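Local coordinates for protein methylmalonyl-CoA carboxyltransferase 12S subunit (Propionibacterium freudenreichii, PDB 1ON3) that transfers the carboxyl group of methylmalonyl-CoA to the biotin of the 1.3S subunit of transcarboxylase, forming propanoyl-CoA and carboxylated biotin, at residues E[396-404]-E[502-513]; E[267-278]-E[295-303]. All blocks are in the same frame, centred on the assembly; numbering follows the deposited sequence.

Interaction 1 of 2, residues E[396-404]-E[502-513]; sequences SEATVPKIT and ALEMYATKRQTR
In the C-terminal crotonase-like half of the carboxyltransferase, the turn from helix 384-397 into strand 402-407 is covered by the end of helix 495-505 and the extended tail behind it. At one end Arg-513 meets Glu-397: in one of the two conformers of the glutamate, NH2 bonds OE2 at 2.8 Å from above the carboxylate plane, and NE adds a weak bond to the same oxygen. Carboxylate and guanidinium planes stand 86° apart, both nitrogens turning to that one oxygen. Arg-513 CG lies 3.6 Å from Thr-399 CG2, and bends at chi2 and chi3 turn the guanidinium so that one face lies under Ser-396 O. An alanine in place of Arg-513 would probably leave this Glu-397 conformer without its countercharge and open a gap beside the Thr-399 methyl. Phe-159 of a third subunit also packs on Arg-513. In the middle Lys-509, fully extended with CG anti to its backbone N (chi1 177°), passes Thr-399 O and ends at Val-400 O, 3.0 Å from NZ, which approaches from above the carbonyl plane. Asp-426 pairs with the same ammonium and also accepts from Lys-402 N. Farther along, Pro-401 CB rests 4.0 Å from Tyr-506 CB, while the Tyr-506 hydroxyl reaches Gln-125 of a second subunit. Near the start of the strand Ile-403 CD1 presses on Ala-502 CB at 3.5 Å.

Interaction 2 of 2, residues E[267-278]-E[295-303]; sequences NPNNDVSPNTEL and VIAKIVDWG
Trp-302 and Asn-267 meet at the indole edge: NE1 donates to Asn-267 O at 2.8 Å with an N-H...O angle of 158°, the oxygen lying in the ring plane. Asn-269 crosses one face of the same ring. Its CB makes a CH-pi contact, 4.0 Å from the centroid of the six-membered ring, and ND2 sits over the rim, 3.1 Å from CZ3, with the amide plane steeply inclined to the indole. The backbone N of Asn-269 bonds Asp-301 OD1 at 3.1 Å, from above the carboxylate plane. Asn-269 OD1 in turn accepts from Asp-271 N, an Asx turn that fixes the amide's rotation over the indole. These bonds tie the linker ahead of helix 278-281 to the residues that follow helix 293-299, in the C-terminal crotonase-like half of the carboxyltransferase. At the other end of the contact Leu-278 lies against that helix, CD2 4.0 Å from Val-295 CG1 and CD1 3.9 Å from Ile-299 CG2. Lys-298 runs past Leu-278, and its bend at chi4 (-54°) turns NZ to a long salt bridge with Glu-277. A water joins Lys-298 O to Asn-275 ND2, while Asn-275 OD1 caps Glu-277 N at 3.0 Å. Behind the first shell, Gly-325 N bonds Asp-301 OD1, and Asp-301 OD2 pairs with Arg-496, which also binds Ile-299 O and Asp-271 O.

In the fold
Both segments of interaction 2 precede those of interaction 1 in the sequence. Their centres are 22 Å apart and their nearest atoms about 8 Å, so they do not touch. Helix 495-505 connects them: its early part, with Arg-496 and Ile-499, backs segments 267-278 and 295-303, while its last turn, from Ala-502, packs on 396-404. The mixed sheet of the C-terminal half also lies beside both, strand 402-407 taking part in interaction 1 and strand 326-333 packing against Ile-296 and Val-300 as well as Leu-503. Interaction 1 is reached by two neighbouring subunits of the hexamer; no other chain of the assembly touches the segments of interaction 2.

Interaction 1 of 2, residues E[396-404]-E[502-513]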
loop_
_atom_site.group_PDB
_atom_site.type_symbol
_atom_site.label_atom_id
_atom_site.label_comp_id
_atom_site.label_asym_id
_atom_site.label_seq_id
_atom_site.Cartn_x
_atom_site.Cartn_y
_atom_site.Cartn_z
ATOM N N SER E 396 -22.774 9.313 8.027
ATOM C CA SER E 396 -21.975 8.280 8.707
ATOM C C SER E 396 -20.744 7.854 7.900
ATOM O O SER E 396 -19.735 7.466 8.462
ATOM C CB SER E 396 -22.820 7.032 9.019
ATOM O OG SER E 396 -23.944 7.355 9.827
ATOM N N GLU E 397 -20.837 7.914 6.578
ATOM C CA GLU E 397 -19.715 7.534 5.725
ATOM C C GLU E 397 -18.735 8.703 5.551
ATOM O O GLU E 397 -17.545 8.502 5.318
ATOM C CB GLU E 397 -20.227 7.111 4.346
ATOM C CG GLU E 397 -19.139 6.649 3.389
ATOM C CD GLU E 397 -18.511 5.325 3.795
ATOM O OE1 GLU E 397 -17.499 4.936 3.178
ATOM O OE2 GLU E 397 -19.027 4.667 4.725
ATOM N N ALA E 398 -19.243 9.922 5.642
ATOM C CA ALA E 398 -18.393 11.089 5.430
ATOM C C ALA E 398 -17.233 11.185 6.412
ATOM O O ALA E 398 -17.392 10.913 7.607
ATOM C CB ALA E 398 -19.240 12.373 5.470
ATOM N N THR E 399 -16.062 11.571 5.898
ATOM C CA THR E 399 -14.871 11.717 6.730
ATOM C C THR E 399 -14.343 13.161 6.778
ATOM O O THR E 399 -13.371 13.453 7.482
ATOM C CB THR E 399 -13.740 10.759 6.268
ATOM O OG1 THR E 399 -13.439 11.009 4.891
ATOM C CG2 THR E 399 -14.171 9.289 6.439
ATOM N N VAL E 400 -14.971 14.066 6.033
ATOM C CA VAL E 400 -14.545 15.463 6.080
ATOM C C VAL E 400 -14.976 15.996 7.447
ATOM O O VAL E 400 -15.748 15.346 8.158
ATOM C CB VAL E 400 -15.253 16.347 5.008
ATOM C CG1 VAL E 400 -14.758 15.999 3.601
ATOM C CG2 VAL E 400 -16.774 16.163 5.092
ATOM N N PRO E 401 -14.463 17.170 7.842
ATOM C CA PRO E 401 -14.855 17.743 9.134
ATOM C C PRO E 401 -16.373 17.940 9.088
ATOM O O PRO E 401 -16.913 18.374 8.070
ATOM C CB PRO E 401 -14.113 19.084 9.159
ATOM C CG PRO E 401 -12.841 18.765 8.414
ATOM C CD PRO E 401 -13.334 17.909 7.248
ATOM N N LYS E 402 -17.056 17.593 10.176
ATOM C CA LYS E 402 -18.504 17.754 10.267
ATOM C C LYS E 402 -18.800 18.562 11.523
ATOM O O LYS E 402 -18.508 18.118 12.629
ATOM C CB LYS E 402 -19.177 16.377 10.322
ATOM C CG LYS E 402 -19.093 15.633 8.973
ATOM C CD LYS E 402 -19.655 14.208 9.036
ATOM C CE LYS E 402 -18.751 13.291 9.819
ATOM N NZ LYS E 402 -19.278 11.901 9.911
ATOM N N ILE E 403 -19.362 19.753 11.345
ATOM C CA ILE E 403 -19.669 20.645 12.465
ATOM C C ILE E 403 -21.161 20.934 12.491
ATOM O O ILE E 403 -21.741 21.369 11.491
ATOM C CB ILE E 403 -18.928 21.985 12.323
ATOM C CG1 ILE E 403 -17.442 21.735 12.053
ATOM C CG2 ILE E 403 -19.161 22.832 13.571
ATOM C CD1 ILE E 403 -16.703 21.070 13.189
ATOM N N THR E 404 -21.770 20.739 13.655
ATOM C CA THR E 404 -23.200 20.910 13.783
ATOM C C THR E 404 -23.628 21.896 14.877
ATOM O O THR E 404 -23.174 21.818 16.012
ATOM C CB THR E 404 -23.846 19.528 14.043
ATOM O OG1 THR E 404 -23.659 18.696 12.882
ATOM C CG2 THR E 404 -25.328 19.657 14.357
ATOM N N ALA E 502 -13.651 25.582 15.075
ATOM C CA ALA E 502 -13.802 24.146 14.904
ATOM C C ALA E 502 -13.202 23.750 13.553
ATOM O O ALA E 502 -12.445 22.783 13.455
ATOM C CB ALA E 502 -15.271 23.765 14.963
ATOM N N LEU E 503 -13.533 24.513 12.517
ATOM C CA LEU E 503 -13.029 24.232 11.177
ATOM C C LEU E 503 -11.517 24.287 11.168
ATOM O O LEU E 503 -10.857 23.443 10.556
ATOM C CB LEU E 503 -13.594 25.249 10.177
ATOM C CG LEU E 503 -15.096 25.148 9.878
ATOM C CD1 LEU E 503 -15.576 26.388 9.120
ATOM C CD2 LEU E 503 -15.352 23.883 9.048
ATOM N N GLU E 504 -10.966 25.283 11.856
ATOM C CA GLU E 504 -9.517 25.449 11.918
ATOM C C GLU E 504 -8.843 24.275 12.623
ATOM O O GLU E 504 -7.847 23.755 12.151
ATOM C CB GLU E 504 -9.176 26.775 12.624
ATOM C CG GLU E 504 -7.689 27.014 12.938
ATOM C CD GLU E 504 -6.767 26.906 11.721
ATOM O OE1 GLU E 504 -7.226 27.129 10.578
ATOM O OE2 GLU E 504 -5.571 26.609 11.916
ATOM N N MET E 505 -9.387 23.828 13.743
ATOM C CA MET E 505 -8.727 22.732 14.434
ATOM C C MET E 505 -8.849 21.403 13.694
ATOM O O MET E 505 -7.946 20.566 13.754
ATOM C CB MET E 505 -9.261 22.592 15.855
ATOM C CG MET E 505 -8.199 22.122 16.847
ATOM S SD MET E 505 -7.334 20.586 16.385
ATOM C CE MET E 505 -5.866 21.195 15.808
ATOM N N TYR E 506 -9.952 21.215 12.975
ATOM C CA TYR E 506 -10.143 19.972 12.241
ATOM C C TYR E 506 -9.642 20.029 10.791
ATOM O O TYR E 506 -9.872 19.113 10.005
ATOM C CB TYR E 506 -11.622 19.553 12.316
ATOM C CG TYR E 506 -12.000 18.997 13.679
ATOM C CD1 TYR E 506 -11.665 17.693 14.035
ATOM C CD2 TYR E 506 -12.632 19.797 14.635
ATOM C CE1 TYR E 506 -11.939 17.200 15.303
ATOM C CE2 TYR E 506 -12.911 19.316 15.914
ATOM C CZ TYR E 506 -12.561 18.017 16.241
ATOM O OH TYR E 506 -12.835 17.524 17.501
ATOM N N ALA E 507 -8.940 21.100 10.438
ATOM C CA ALA E 507 -8.399 21.212 9.088
ATOM C C ALA E 507 -7.386 20.095 8.868
ATOM O O ALA E 507 -7.033 19.785 7.738
ATOM C CB ALA E 507 -7.737 22.580 8.885
ATOM N N THR E 508 -6.916 19.478 9.946
ATOM C CA THR E 508 -5.953 18.399 9.789
ATOM C C THR E 508 -6.561 17.040 10.104
ATOM O O THR E 508 -5.846 16.071 10.311
ATOM C CB THR E 508 -4.708 18.624 10.683
ATOM O OG1 THR E 508 -5.122 18.818 12.039
ATOM C CG2 THR E 508 -3.942 19.845 10.217
ATOM N N LYS E 509 -7.891 16.968 10.143
ATOM C CA LYS E 509 -8.568 15.707 10.422
ATOM C C LYS E 509 -8.194 14.620 9.406
ATOM O O LYS E 509 -8.246 14.842 8.199
ATOM C CB LYS E 509 -10.085 15.897 10.393
ATOM C CG LYS E 509 -10.876 14.611 10.607
ATOM C CD LYS E 509 -12.386 14.868 10.469
ATOM C CE LYS E 509 -13.198 13.595 10.677
ATOM N NZ LYS E 509 -14.653 13.878 10.479
ATOM N N ARG E 510 -7.804 13.453 9.905
ATOM C CA ARG E 510 -7.468 12.314 9.058
ATOM C C ARG E 510 -8.250 11.153 9.656
ATOM O O ARG E 510 -7.886 10.617 10.701
ATOM C CB ARG E 510 -5.963 12.033 9.084
ATOM C CG ARG E 510 -5.168 12.937 8.151
ATOM C CD ARG E 510 -5.623 12.725 6.712
ATOM N NE ARG E 510 -5.021 13.658 5.760
ATOM C CZ ARG E 510 -5.251 14.969 5.734
ATOM N NH1 ARG E 510 -6.073 15.525 6.615
ATOM N NH2 ARG E 510 -4.669 15.724 4.812
ATOM N N GLN E 511 -9.334 10.785 8.986
ATOM C CA GLN E 511 -10.217 9.722 9.446
ATOM C C GLN E 511 -10.314 8.635 8.393
ATOM O O GLN E 511 -10.548 8.918 7.221
ATOM C CB GLN E 511 -11.597 10.311 9.710
ATOM C CG GLN E 511 -12.559 9.389 10.411
ATOM C CD GLN E 511 -13.816 10.120 10.806
ATOM O OE1 GLN E 511 -14.564 10.591 9.949
ATOM N NE2 GLN E 511 -14.050 10.244 12.114
ATOM N N THR E 512 -10.152 7.395 8.824
ATOM C CA THR E 512 -10.194 6.254 7.921
ATOM C C THR E 512 -11.473 5.430 8.046
ATOM O O THR E 512 -12.188 5.516 9.041
ATOM C CB THR E 512 -8.984 5.343 8.166
ATOM O OG1 THR E 512 -8.943 4.971 9.550
ATOM C CG2 THR E 512 -7.694 6.074 7.796
ATOM N N ARG E 513 -11.742 4.626 7.023
ATOM C CA ARG E 513 -12.937 3.786 6.964
ATOM C C ARG E 513 -12.539 2.338 6.697
ATOM O O ARG E 513 -11.453 2.078 6.187
ATOM C CB ARG E 513 -13.849 4.279 5.827
ATOM C CG ARG E 513 -14.391 5.695 6.012
ATOM C CD ARG E 513 -15.390 5.725 7.169
ATOM N NE ARG E 513 -16.610 4.985 6.848
ATOM C CZ ARG E 513 -17.492 4.554 7.749
ATOM N NH1 ARG E 513 -17.304 4.774 9.044
ATOM N NH2 ARG E 513 -18.574 3.906 7.349
HETATM O O HOH W 1 -20.121 4.709 9.658
HETATM O O HOH W 2 -11.458 9.153 4.227
HETATM O O HOH W 3 -10.848 13.144 7.167
HETATM O O HOH W 4 -17.073 10.572 11.035
#

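Interaction 2 of 2, residues E[267-278]-E[295-303]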
loop_
_atom_site.group_PDB
_atom_site.type_symbol
_atom_site.label_atom_id
_atom_site.label_comp_id
_atom_site.label_asym_id
_atom_site.label_seq_id
_atom_site.Cartn_x
_atom_site.Cartn_y
_atom_site.Cartn_z
ATOM N N ASN E 267 -10.838 35.157 -1.106
ATOM C CA ASN E 267 -11.222 36.371 -0.371
ATOM C C ASN E 267 -11.572 36.105 1.089
ATOM O O ASN E 267 -12.676 36.406 1.527
ATOM C CB ASN E 267 -12.430 37.022 -1.046
ATOM C CG ASN E 267 -12.120 37.524 -2.442
ATOM O OD1 ASN E 267 -13.018 37.672 -3.272
ATOM N ND2 ASN E 267 -10.847 37.807 -2.703
ATOM N N PRO E 268 -10.620 35.575 1.865
ATOM C CA PRO E 268 -10.844 35.262 3.277
ATOM C C PRO E 268 -11.242 36.427 4.162
ATOM O O PRO E 268 -10.621 37.493 4.124
ATOM C CB PRO E 268 -9.510 34.659 3.721
ATOM C CG PRO E 268 -8.869 34.196 2.433
ATOM C CD PRO E 268 -9.229 35.284 1.478
ATOM N N ASN E 269 -12.289 36.225 4.952
ATOM C CA ASN E 269 -12.736 37.237 5.902
ATOM C C ASN E 269 -12.373 36.575 7.231
ATOM O O ASN E 269 -12.918 35.519 7.573
ATOM C CB ASN E 269 -14.247 37.450 5.811
ATOM C CG ASN E 269 -14.726 38.595 6.675
ATOM O OD1 ASN E 269 -14.493 38.618 7.878
ATOM N ND2 ASN E 269 -15.406 39.555 6.062
ATOM N N ASN E 270 -11.441 37.164 7.972
ATOM C CA ASN E 270 -11.031 36.546 9.228
ATOM C C ASN E 270 -11.667 37.113 10.481
ATOM O O ASN E 270 -11.340 36.690 11.588
ATOM C CB ASN E 270 -9.508 36.566 9.354
ATOM C CG ASN E 270 -8.828 35.813 8.227
ATOM O OD1 ASN E 270 -9.057 34.616 8.033
ATOM N ND2 ASN E 270 -7.991 36.515 7.473
ATOM N N ASP E 271 -12.582 38.055 10.326
ATOM C CA ASP E 271 -13.235 38.597 11.503
ATOM C C ASP E 271 -14.304 37.621 11.983
ATOM O O ASP E 271 -15.157 37.186 11.207
ATOM C CB ASP E 271 -13.891 39.943 11.211
ATOM C CG ASP E 271 -14.565 40.525 12.443
ATOM O OD1 ASP E 271 -13.852 40.785 13.438
ATOM O OD2 ASP E 271 -15.801 40.707 12.431
ATOM N N VAL E 272 -14.250 37.279 13.264
ATOM C CA VAL E 272 -15.222 36.368 13.843
ATOM C C VAL E 272 -15.855 36.993 15.082
ATOM O O VAL E 272 -16.343 36.288 15.965
ATOM C CB VAL E 272 -14.571 35.004 14.207
ATOM C CG1 VAL E 272 -14.201 34.253 12.931
ATOM C CG2 VAL E 272 -13.329 35.221 15.057
ATOM N N SER E 273 -15.860 38.324 15.124
ATOM C CA SER E 273 -16.423 39.055 16.254
ATOM C C SER E 273 -17.881 38.661 16.444
ATOM O O SER E 273 -18.531 38.193 15.510
ATOM C CB SER E 273 -16.308 40.565 16.021
ATOM O OG SER E 273 -16.990 40.948 14.844
ATOM N N PRO E 274 -18.409 38.832 17.665
ATOM C CA PRO E 274 -19.805 38.473 17.937
ATOM C C PRO E 274 -20.788 39.312 17.138
ATOM O O PRO E 274 -20.478 40.439 16.766
ATOM C CB PRO E 274 -19.942 38.729 19.440
ATOM C CG PRO E 274 -18.550 38.484 19.960
ATOM C CD PRO E 274 -17.703 39.184 18.911
ATOM N N ASN E 275 -21.956 38.749 16.848
ATOM C CA ASN E 275 -23.002 39.481 16.150
ATOM C C ASN E 275 -24.284 39.182 16.910
ATOM O O ASN E 275 -24.880 38.119 16.751
ATOM C CB ASN E 275 -23.150 39.036 14.694
ATOM C CG ASN E 275 -24.113 39.925 13.921
ATOM O OD1 ASN E 275 -24.986 40.561 14.507
ATOM N ND2 ASN E 275 -23.961 39.968 12.605
ATOM N N THR E 276 -24.704 40.126 17.742
ATOM C CA THR E 276 -25.893 39.954 18.561
ATOM C C THR E 276 -27.201 39.810 17.799
ATOM O O THR E 276 -28.189 39.342 18.362
ATOM C CB THR E 276 -26.033 41.117 19.556
ATOM O OG1 THR E 276 -26.165 42.340 18.825
ATOM C CG2 THR E 276 -24.796 41.194 20.454
ATOM N N GLU E 277 -27.222 40.206 16.529
ATOM C CA GLU E 277 -28.442 40.093 15.744
ATOM C C GLU E 277 -28.849 38.635 15.606
ATOM O O GLU E 277 -30.024 38.335 15.430
ATOM C CB GLU E 277 -28.266 40.701 14.350
ATOM C CG GLU E 277 -27.959 42.187 14.351
ATOM C CD GLU E 277 -27.906 42.769 12.948
ATOM O OE1 GLU E 277 -28.980 42.961 12.340
ATOM O OE2 GLU E 277 -26.787 43.022 12.449
ATOM N N LEU E 278 -27.876 37.733 15.703
ATOM C CA LEU E 278 -28.148 36.299 15.598
ATOM C C LEU E 278 -29.044 35.798 16.735
ATOM O O LEU E 278 -29.718 34.770 16.604
ATOM C CB LEU E 278 -26.839 35.518 15.604
ATOM C CG LEU E 278 -26.088 35.440 14.273
ATOM C CD1 LEU E 278 -24.631 35.019 14.505
ATOM C CD2 LEU E 278 -26.827 34.449 13.350
ATOM N N VAL E 295 -29.683 33.243 9.087
ATOM C CA VAL E 295 -28.667 32.818 10.035
ATOM C C VAL E 295 -27.390 32.592 9.230
ATOM O O VAL E 295 -26.311 33.048 9.609
ATOM C CB VAL E 295 -29.052 31.505 10.739
ATOM C CG1 VAL E 295 -27.886 31.019 11.587
ATOM C CG2 VAL E 295 -30.309 31.722 11.610
ATOM N N ILE E 296 -27.525 31.898 8.103
ATOM C CA ILE E 296 -26.378 31.614 7.248
ATOM C C ILE E 296 -25.667 32.901 6.846
ATOM O O ILE E 296 -24.453 32.997 6.965
ATOM C CB ILE E 296 -26.806 30.846 5.958
ATOM C CG1 ILE E 296 -27.346 29.457 6.342
ATOM C CG2 ILE E 296 -25.609 30.736 4.979
ATOM C CD1 ILE E 296 -27.905 28.621 5.162
ATOM N N ALA E 297 -26.426 33.884 6.368
ATOM C CA ALA E 297 -25.844 35.148 5.922
ATOM C C ALA E 297 -24.991 35.820 6.986
ATOM O O ALA E 297 -23.975 36.447 6.673
ATOM C CB ALA E 297 -26.935 36.098 5.459
ATOM N N LYS E 298 -25.388 35.684 8.246
ATOM C CA LYS E 298 -24.634 36.304 9.329
ATOM C C LYS E 298 -23.433 35.514 9.820
ATOM O O LYS E 298 -22.635 36.032 10.603
ATOM C CB LYS E 298 -25.563 36.620 10.504
ATOM C CG LYS E 298 -26.626 37.641 10.134
ATOM C CD LYS E 298 -27.496 38.038 11.310
ATOM C CE LYS E 298 -28.576 39.012 10.855
ATOM N NZ LYS E 298 -28.002 40.192 10.139
ATOM N N ILE E 299 -23.271 34.276 9.362
ATOM C CA ILE E 299 -22.134 33.501 9.825
ATOM C C ILE E 299 -21.080 33.183 8.766
ATOM O O ILE E 299 -19.939 32.876 9.103
ATOM C CB ILE E 299 -22.580 32.193 10.504
ATOM C CG1 ILE E 299 -23.309 31.292 9.515
ATOM C CG2 ILE E 299 -23.516 32.519 11.671
ATOM C CD1 ILE E 299 -23.648 29.927 10.091
ATOM N N VAL E 300 -21.442 33.267 7.491
ATOM C CA VAL E 300 -20.476 32.977 6.433
ATOM C C VAL E 300 -19.811 34.259 5.936
ATOM O O VAL E 300 -20.374 35.350 6.064
ATOM C CB VAL E 300 -21.146 32.237 5.230
ATOM C CG1 VAL E 300 -21.836 30.984 5.722
ATOM C CG2 VAL E 300 -22.140 33.135 4.521
ATOM N N ASP E 301 -18.611 34.119 5.369
ATOM C CA ASP E 301 -17.851 35.262 4.863
ATOM C C ASP E 301 -18.656 36.169 3.949
ATOM O O ASP E 301 -19.214 35.723 2.953
ATOM C CB ASP E 301 -16.607 34.798 4.086
ATOM C CG ASP E 301 -15.488 34.294 4.985
ATOM O OD1 ASP E 301 -14.376 34.055 4.449
ATOM O OD2 ASP E 301 -15.707 34.137 6.207
ATOM N N TRP E 302 -18.699 37.453 4.279
ATOM C CA TRP E 302 -19.406 38.434 3.456
ATOM C C TRP E 302 -20.895 38.157 3.238
ATOM O O TRP E 302 -21.532 38.821 2.416
ATOM C CB TRP E 302 -18.730 38.536 2.083
ATOM C CG TRP E 302 -17.242 38.410 2.129
ATOM C CD1 TRP E 302 -16.490 37.358 1.693
ATOM C CD2 TRP E 302 -16.319 39.382 2.632
ATOM N NE1 TRP E 302 -15.152 37.614 1.890
ATOM C CE2 TRP E 302 -15.019 38.850 2.467
ATOM C CE3 TRP E 302 -16.466 40.653 3.205
ATOM C CZ2 TRP E 302 -13.871 39.545 2.854
ATOM C CZ3 TRP E 302 -15.321 41.345 3.591
ATOM C CH2 TRP E 302 -14.043 40.788 3.411
ATOM N N GLY E 303 -21.455 37.195 3.966
ATOM C CA GLY E 303 -22.863 36.856 3.792
ATOM C C GLY E 303 -23.101 36.175 2.447
ATOM O O GLY E 303 -24.244 35.996 2.006
HETATM O O HOH W 5 -22.238 38.812 10.881
#